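Long-range contacts in OmpT protein (Vibrio cholerae serotype O1, PDB 6EHD), which probably forms a non-specific diffusion channel through the outer membrane, as porins generally do, for the passage of ions and small polar solutes: residues D48-Q53 with L73-N78; G80-G85 with V122-E127. The protein carries 1 engineered substitution. All blocks are in the same frame, centred on the assembly; numbering follows the deposited sequence.

How the contacts relate
Contacts 1 and 2 lie side by side on the barrel wall, their centres about 10 Å apart and on the same side of the chain's centre. They come in series: contact 1 joins strands 50-59 and 67-77, a short turn follows, and contact 2 then pairs strand 80-84 with strand 121-128. Because strands 67-77 and 80-84 are themselves neighbours, these are four neighbouring strands of the wall, each antiparallel to the next. Hydrogen bonds join the contacts through the backbone, Val75 N to Phe82 O (2.9 Å), and on the face carrying Gln53 and Lys81, Lys81 NZ to Gln53 OE1 (2.8 Å). The long excursion between 85 and 122, containing helix 90-94, probably corresponds to the constriction loop of general porins.

Contact 1 (D48-Q53 with L73-N78); sequences DSLALQ and LGVKTN. With C8E ((hydroxyethyloxy)tri(ethyloxy)octane), chain C.
Lys76 and Ala51 form the hydrogen-bonded pair at the middle of this antiparallel seam: Lys76 N donates to Ala51 O and Ala51 N to Lys76 O, both at 2.9 Å. The lysine CB sits 4.4 Å from Ala51 CB on the same face of the sheet and 3.9 Å from Ala51 O. With CG set anti to the backbone N, chi1 -178°, the chain leads away from the alanine, and CG meets O15 of a bound detergent molecule, C8E, at 3.8 Å. CD and CE carry the chain farther from the segment 48-53 before a bend at chi4, -74°, turns NZ back over the same ether oxygen; NZ to C8E O15 is 3.4 Å, a weak hydrogen bond. Ala51 CB meets another ether oxygen, O18, so detergent lies across both residues of the pair. A second such pair, Gln53 with Gly74, repeats the reciprocal bonding two residues along, as expected for adjacent strands of a porin beta-barrel with a hairpin connection. On the opposite face Leu50, Leu52 and Val75 are apolar, with Thr77 at the end of the row, consistent with the outer, lipid-facing wall: Leu50 CD1 reaches Val75 CG1 at 3.9 Å, the two groups crossing at an angle. At the end of the hairpin arms the strand bonding gives way to side-chain and water links. Asn78 ND2 donates to Ser49 OG over 3.0 Å, a bent bond (132° at hydrogen) whose acceptor is tilted from the amide plane. One water donates to both Asp48 O and Asn78 OD1; another donates to Ser49 O and accepts from Asn78 N.

Contact 2 (G80-G85 with V122-E127); sequences GKFSFG and VKYVYE. With C8E ((hydroxyethyloxy)tri(ethyloxy)octane), chain B.
Phe82 is overlapped by Tyr124 CD1, which lies 3.6 Å above one face of the phenylalanine ring, displaced toward its rim; Phe82 CE2 is the nearest carbon. The two side chains lie alongside each other and point the same way, but their planes meet at 56° with centroids 5.2 Å apart, so the pair is oblique. Tyr124 reaches this place with CG anti to the backbone N, chi1 179°, which extends the ring along the sheet toward Gly80: CE1 comes within 3.8 Å of Gly80 CA. Gly80, with no side chain, lets the ring lie close to its CA, and its phi is positive (122°). The phenol OH finds its hydrogen-bond partner in Phe79 O, just before the segment. Farther along the same face Phe84 CE2 packs on Val122 CG1 at 3.6 Å. Beneath these apolar groups the backbones pair regularly: Lys81 with Val125 and Ser83 with Lys123 each exchange two hydrogen bonds, of which Ser83 N to Lys123 O is 2.8 Å. The other face carries Lys81, Ser83, Lys123 and Val125, and Lys123 NZ makes a salt bridge with Asp93 of helix 90-94. Aromatic and aliphatic groups on one face and charged or polar groups mostly on the other are typical of an outer-membrane porin beta-barrel wall.

Contact 1 (D48-Q53 with L73-N78)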
loop_
_atom_site.group_PDB
_atom_site.type_symbol
_atom_site.label_atom_id
_atom_site.label_comp_id
_atom_site.label_asym_id
_atom_site.label_seq_id
_atom_site.Cartn_x
_atom_site.Cartn_y
_atom_site.Cartn_z
ATOM N N ASP A 48 -11.234 3.278 -31.356
ATOM C CA ASP A 48 -12.313 2.999 -30.411
ATOM C C ASP A 48 -12.111 1.734 -29.532
ATOM O O ASP A 48 -12.603 1.656 -28.418
ATOM C CB ASP A 48 -13.626 2.788 -31.226
ATOM C CG ASP A 48 -13.898 3.908 -32.283
ATOM O OD1 ASP A 48 -13.125 4.054 -33.283
ATOM O OD2 ASP A 48 -14.920 4.625 -32.118
ATOM N N SER A 49 -11.452 0.733 -30.097
ATOM C CA SER A 49 -11.259 -0.569 -29.495
ATOM C C SER A 49 -9.817 -0.880 -28.969
ATOM O O SER A 49 -9.557 -2.002 -28.538
ATOM C CB SER A 49 -11.667 -1.629 -30.542
ATOM O OG SER A 49 -13.074 -1.613 -30.711
ATOM N N LEU A 50 -8.877 0.055 -29.037
ATOM C CA LEU A 50 -7.486 -0.324 -28.703
ATOM C C LEU A 50 -6.645 0.911 -28.395
ATOM O O LEU A 50 -6.553 1.868 -29.236
ATOM C CB LEU A 50 -6.842 -1.067 -29.888
ATOM C CG LEU A 50 -5.346 -1.418 -29.739
ATOM C CD1 LEU A 50 -5.040 -2.399 -28.648
ATOM C CD2 LEU A 50 -4.745 -1.984 -31.029
ATOM N N ALA A 51 -5.938 0.855 -27.271
ATOM C CA ALA A 51 -4.973 1.916 -26.887
ATOM C C ALA A 51 -3.711 1.328 -26.241
ATOM O O ALA A 51 -3.742 0.247 -25.688
ATOM C CB ALA A 51 -5.669 2.958 -25.994
ATOM N N LEU A 52 -2.578 2.021 -26.349
ATOM C CA LEU A 52 -1.291 1.586 -25.848
ATOM C C LEU A 52 -0.748 2.651 -24.807
ATOM O O LEU A 52 -1.047 3.847 -24.929
ATOM C CB LEU A 52 -0.247 1.552 -26.985
ATOM C CG LEU A 52 -0.633 0.665 -28.186
ATOM C CD1 LEU A 52 0.325 0.862 -29.373
ATOM C CD2 LEU A 52 -0.645 -0.782 -27.757
ATOM N N GLN A 53 0.026 2.175 -23.871
ATOM C CA GLN A 53 0.626 2.974 -22.809
ATOM C C GLN A 53 2.040 2.532 -22.572
ATOM O O GLN A 53 2.369 1.344 -22.526
ATOM C CB GLN A 53 -0.203 2.871 -21.480
ATOM C CG GLN A 53 0.453 3.609 -20.295
ATOM C CD GLN A 53 -0.204 3.299 -18.917
ATOM O OE1 GLN A 53 -0.768 2.186 -18.696
ATOM N NE2 GLN A 53 -0.149 4.303 -17.988
ATOM N N LEU A 73 4.451 -1.456 -19.746
ATOM C CA LEU A 73 3.814 -1.452 -21.052
ATOM C C LEU A 73 2.357 -1.925 -20.929
ATOM O O LEU A 73 2.111 -2.999 -20.427
ATOM C CB LEU A 73 4.628 -2.457 -21.943
ATOM C CG LEU A 73 4.687 -2.144 -23.416
ATOM C CD1 LEU A 73 5.765 -3.015 -24.100
ATOM C CD2 LEU A 73 3.310 -2.341 -24.014
ATOM N N GLY A 74 1.427 -1.142 -21.416
ATOM C CA GLY A 74 0.015 -1.360 -21.254
ATOM C C GLY A 74 -0.754 -1.464 -22.588
ATOM O O GLY A 74 -0.474 -0.715 -23.543
ATOM N N VAL A 75 -1.779 -2.324 -22.590
ATOM C CA VAL A 75 -2.627 -2.563 -23.741
ATOM C C VAL A 75 -4.076 -2.544 -23.281
ATOM O O VAL A 75 -4.483 -3.458 -22.553
ATOM C CB VAL A 75 -2.315 -3.942 -24.427
ATOM C CG1 VAL A 75 -3.156 -4.033 -25.678
ATOM C CG2 VAL A 75 -0.831 -4.070 -24.724
ATOM N N LYS A 76 -4.838 -1.563 -23.707
ATOM C CA LYS A 76 -6.225 -1.449 -23.355
ATOM C C LYS A 76 -7.149 -1.828 -24.538
ATOM O O LYS A 76 -7.043 -1.249 -25.609
ATOM C CB LYS A 76 -6.516 0.007 -22.906
ATOM C CG LYS A 76 -7.969 0.236 -22.468
ATOM C CD LYS A 76 -8.138 1.437 -21.526
ATOM C CE LYS A 76 -9.538 1.497 -20.903
ATOM N NZ LYS A 76 -10.538 1.954 -21.898
ATOM N N THR A 77 -8.097 -2.708 -24.276
ATOM C CA THR A 77 -9.005 -3.346 -25.252
ATOM C C THR A 77 -10.421 -3.400 -24.697
ATOM O O THR A 77 -10.646 -3.188 -23.479
ATOM C CB THR A 77 -8.666 -4.833 -25.519
ATOM O OG1 THR A 77 -9.075 -5.702 -24.429
ATOM C CG2 THR A 77 -7.205 -5.097 -25.715
ATOM N N ASN A 78 -11.374 -3.783 -25.546
ATOM C CA ASN A 78 -12.745 -3.982 -25.086
ATOM C C ASN A 78 -12.944 -5.148 -24.071
ATOM O O ASN A 78 -14.000 -5.213 -23.478
ATOM C CB ASN A 78 -13.691 -4.208 -26.301
ATOM C CG ASN A 78 -13.873 -2.982 -27.129
ATOM O OD1 ASN A 78 -13.808 -1.833 -26.633
ATOM N ND2 ASN A 78 -14.133 -3.203 -28.427
HETATM C C14 C8E C . -12.207 -0.112 -24.418
HETATM O O15 C8E C . -10.915 0.307 -24.904
HETATM C C16 C8E C . -10.975 1.659 -25.327
HETATM C C17 C8E C . -9.776 2.185 -26.122
HETATM O O18 C8E C . -9.339 3.423 -25.528
HETATM C C19 C8E C . -10.040 4.603 -25.944
HETATM O O HOH W 1 -14.765 0.251 -27.774
HETATM O O HOH W 2 -10.757 -4.469 -28.065
#

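Contact 2 (G80-G85 with V122-E127)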
loop_
_atom_site.group_PDB
_atom_site.type_symbol
_atom_site.label_atom_id
_atom_site.label_comp_id
_atom_site.label_asym_id
_atom_site.label_seq_id
_atom_site.Cartn_x
_atom_site.Cartn_y
_atom_site.Cartn_z
ATOM N N GLY A 80 -10.780 -5.645 -21.503
ATOM C CA GLY A 80 -9.972 -5.253 -20.321
ATOM C C GLY A 80 -8.618 -4.638 -20.685
ATOM O O GLY A 80 -8.208 -4.675 -21.891
ATOM N N LYS A 81 -7.881 -4.182 -19.661
ATOM C CA LYS A 81 -6.541 -3.645 -19.831
ATOM C C LYS A 81 -5.547 -4.604 -19.247
ATOM O O LYS A 81 -5.703 -5.042 -18.088
ATOM C CB LYS A 81 -6.431 -2.222 -19.200
ATOM C CG LYS A 81 -5.036 -1.595 -19.349
ATOM C CD LYS A 81 -4.958 -0.210 -18.710
ATOM C CE LYS A 81 -3.644 0.439 -19.165
ATOM N NZ LYS A 81 -3.589 1.837 -18.681
ATOM N N PHE A 82 -4.453 -4.851 -19.976
ATOM C CA PHE A 82 -3.378 -5.718 -19.574
ATOM C C PHE A 82 -2.087 -4.909 -19.454
ATOM O O PHE A 82 -1.667 -4.262 -20.456
ATOM C CB PHE A 82 -3.134 -6.849 -20.575
ATOM C CG PHE A 82 -4.358 -7.727 -20.825
ATOM C CD1 PHE A 82 -5.363 -7.333 -21.656
ATOM C CD2 PHE A 82 -4.477 -8.907 -20.179
ATOM C CE1 PHE A 82 -6.504 -8.171 -21.844
ATOM C CE2 PHE A 82 -5.602 -9.740 -20.360
ATOM C CZ PHE A 82 -6.596 -9.352 -21.178
ATOM N N SER A 83 -1.431 -4.981 -18.279
ATOM C CA SER A 83 -0.199 -4.178 -17.996
ATOM C C SER A 83 0.930 -5.074 -17.582
ATOM O O SER A 83 0.809 -5.956 -16.674
ATOM C CB SER A 83 -0.507 -3.071 -16.886
ATOM O OG SER A 83 -1.466 -2.135 -17.369
ATOM N N PHE A 84 2.097 -4.876 -18.222
ATOM C CA PHE A 84 3.297 -5.729 -18.003
ATOM C C PHE A 84 4.486 -4.937 -17.502
ATOM O O PHE A 84 4.791 -3.843 -18.051
ATOM C CB PHE A 84 3.740 -6.405 -19.422
ATOM C CG PHE A 84 2.622 -7.179 -20.132
ATOM C CD1 PHE A 84 1.684 -6.530 -20.901
ATOM C CD2 PHE A 84 2.555 -8.544 -20.044
ATOM C CE1 PHE A 84 0.654 -7.224 -21.493
ATOM C CE2 PHE A 84 1.515 -9.267 -20.653
ATOM C CZ PHE A 84 0.560 -8.606 -21.344
ATOM N N GLY A 85 5.266 -5.572 -16.613
ATOM C CA GLY A 85 6.579 -5.051 -16.123
ATOM C C GLY A 85 6.645 -4.851 -14.593
ATOM O O GLY A 85 5.980 -5.569 -13.843
ATOM N N VAL A 122 2.067 -9.442 -14.685
ATOM C CA VAL A 122 0.971 -9.063 -15.559
ATOM C C VAL A 122 -0.244 -8.662 -14.696
ATOM O O VAL A 122 -0.676 -9.469 -13.863
ATOM C CB VAL A 122 0.435 -10.210 -16.436
ATOM C CG1 VAL A 122 -0.358 -9.648 -17.576
ATOM C CG2 VAL A 122 1.528 -11.130 -16.873
ATOM N N LYS A 123 -0.836 -7.485 -14.970
ATOM C CA LYS A 123 -1.993 -7.002 -14.154
ATOM C C LYS A 123 -3.115 -6.747 -15.126
ATOM O O LYS A 123 -2.871 -6.322 -16.287
ATOM C CB LYS A 123 -1.607 -5.747 -13.320
ATOM C CG LYS A 123 -0.696 -6.040 -12.132
ATOM C CD LYS A 123 -0.191 -4.785 -11.382
ATOM C CE LYS A 123 -1.316 -3.877 -10.867
ATOM N NZ LYS A 123 -0.693 -2.577 -10.411
ATOM N N TYR A 124 -4.308 -7.085 -14.684
ATOM C CA TYR A 124 -5.546 -6.938 -15.438
ATOM C C TYR A 124 -6.562 -6.008 -14.755
ATOM O O TYR A 124 -6.754 -6.100 -13.524
ATOM C CB TYR A 124 -6.193 -8.353 -15.564
ATOM C CG TYR A 124 -7.506 -8.381 -16.290
ATOM C CD1 TYR A 124 -7.578 -8.242 -17.694
ATOM C CD2 TYR A 124 -8.717 -8.544 -15.584
ATOM C CE1 TYR A 124 -8.771 -8.293 -18.373
ATOM C CE2 TYR A 124 -9.934 -8.584 -16.253
ATOM C CZ TYR A 124 -9.972 -8.482 -17.645
ATOM O OH TYR A 124 -11.214 -8.452 -18.287
ATOM N N VAL A 125 -7.227 -5.177 -15.507
ATOM C CA VAL A 125 -8.321 -4.339 -15.011
ATOM C C VAL A 125 -9.458 -4.321 -15.965
ATOM O O VAL A 125 -9.242 -4.077 -17.181
ATOM C CB VAL A 125 -7.849 -2.882 -14.807
ATOM C CG1 VAL A 125 -9.051 -1.999 -14.367
ATOM C CG2 VAL A 125 -6.665 -2.797 -13.861
ATOM N N TYR A 126 -10.666 -4.668 -15.486
ATOM C CA TYR A 126 -11.938 -4.477 -16.257
ATOM C C TYR A 126 -12.879 -3.529 -15.555
ATOM O O TYR A 126 -13.139 -3.763 -14.345
ATOM C CB TYR A 126 -12.580 -5.833 -16.454
ATOM C CG TYR A 126 -13.852 -5.683 -17.266
ATOM C CD1 TYR A 126 -13.784 -5.547 -18.666
ATOM C CD2 TYR A 126 -15.096 -5.608 -16.661
ATOM C CE1 TYR A 126 -14.922 -5.375 -19.427
ATOM C CE2 TYR A 126 -16.248 -5.421 -17.422
ATOM C CZ TYR A 126 -16.143 -5.305 -18.798
ATOM O OH TYR A 126 -17.253 -5.117 -19.574
ATOM N N GLU A 127 -13.385 -2.490 -16.208
ATOM C CA GLU A 127 -14.418 -1.573 -15.646
ATOM C C GLU A 127 -15.653 -1.467 -16.477
ATOM O O GLU A 127 -15.551 -1.313 -17.696
ATOM C CB GLU A 127 -13.939 -0.153 -15.601
ATOM C CG GLU A 127 -12.810 0.192 -14.710
ATOM C CD GLU A 127 -12.476 1.677 -14.852
ATOM O OE1 GLU A 127 -11.446 1.997 -15.472
ATOM O OE2 GLU A 127 -13.243 2.529 -14.356
HETATM O O9 C8E B . -6.074 0.171 -10.653
HETATM C C10 C8E B . -5.696 0.766 -11.878
HETATM C C11 C8E B . -6.724 1.698 -12.494
HETATM O O12 C8E B . -8.058 1.291 -12.187
HETATM C C13 C8E B . -9.052 2.094 -12.834
HETATM C C14 C8E B . -10.456 1.740 -12.321
HETATM O O15 C8E B . -10.599 1.683 -10.875
HETATM C C16 C8E B . -11.982 1.508 -10.513
HETATM C C17 C8E B . -12.144 0.929 -9.115
HETATM O O18 C8E B . -11.173 1.347 -8.189
HETATM C C19 C8E B . -11.238 0.903 -6.827
HETATM C C20 C8E B . -10.171 -0.128 -6.501
HETATM O O21 C8E B . -8.928 0.443 -6.814
#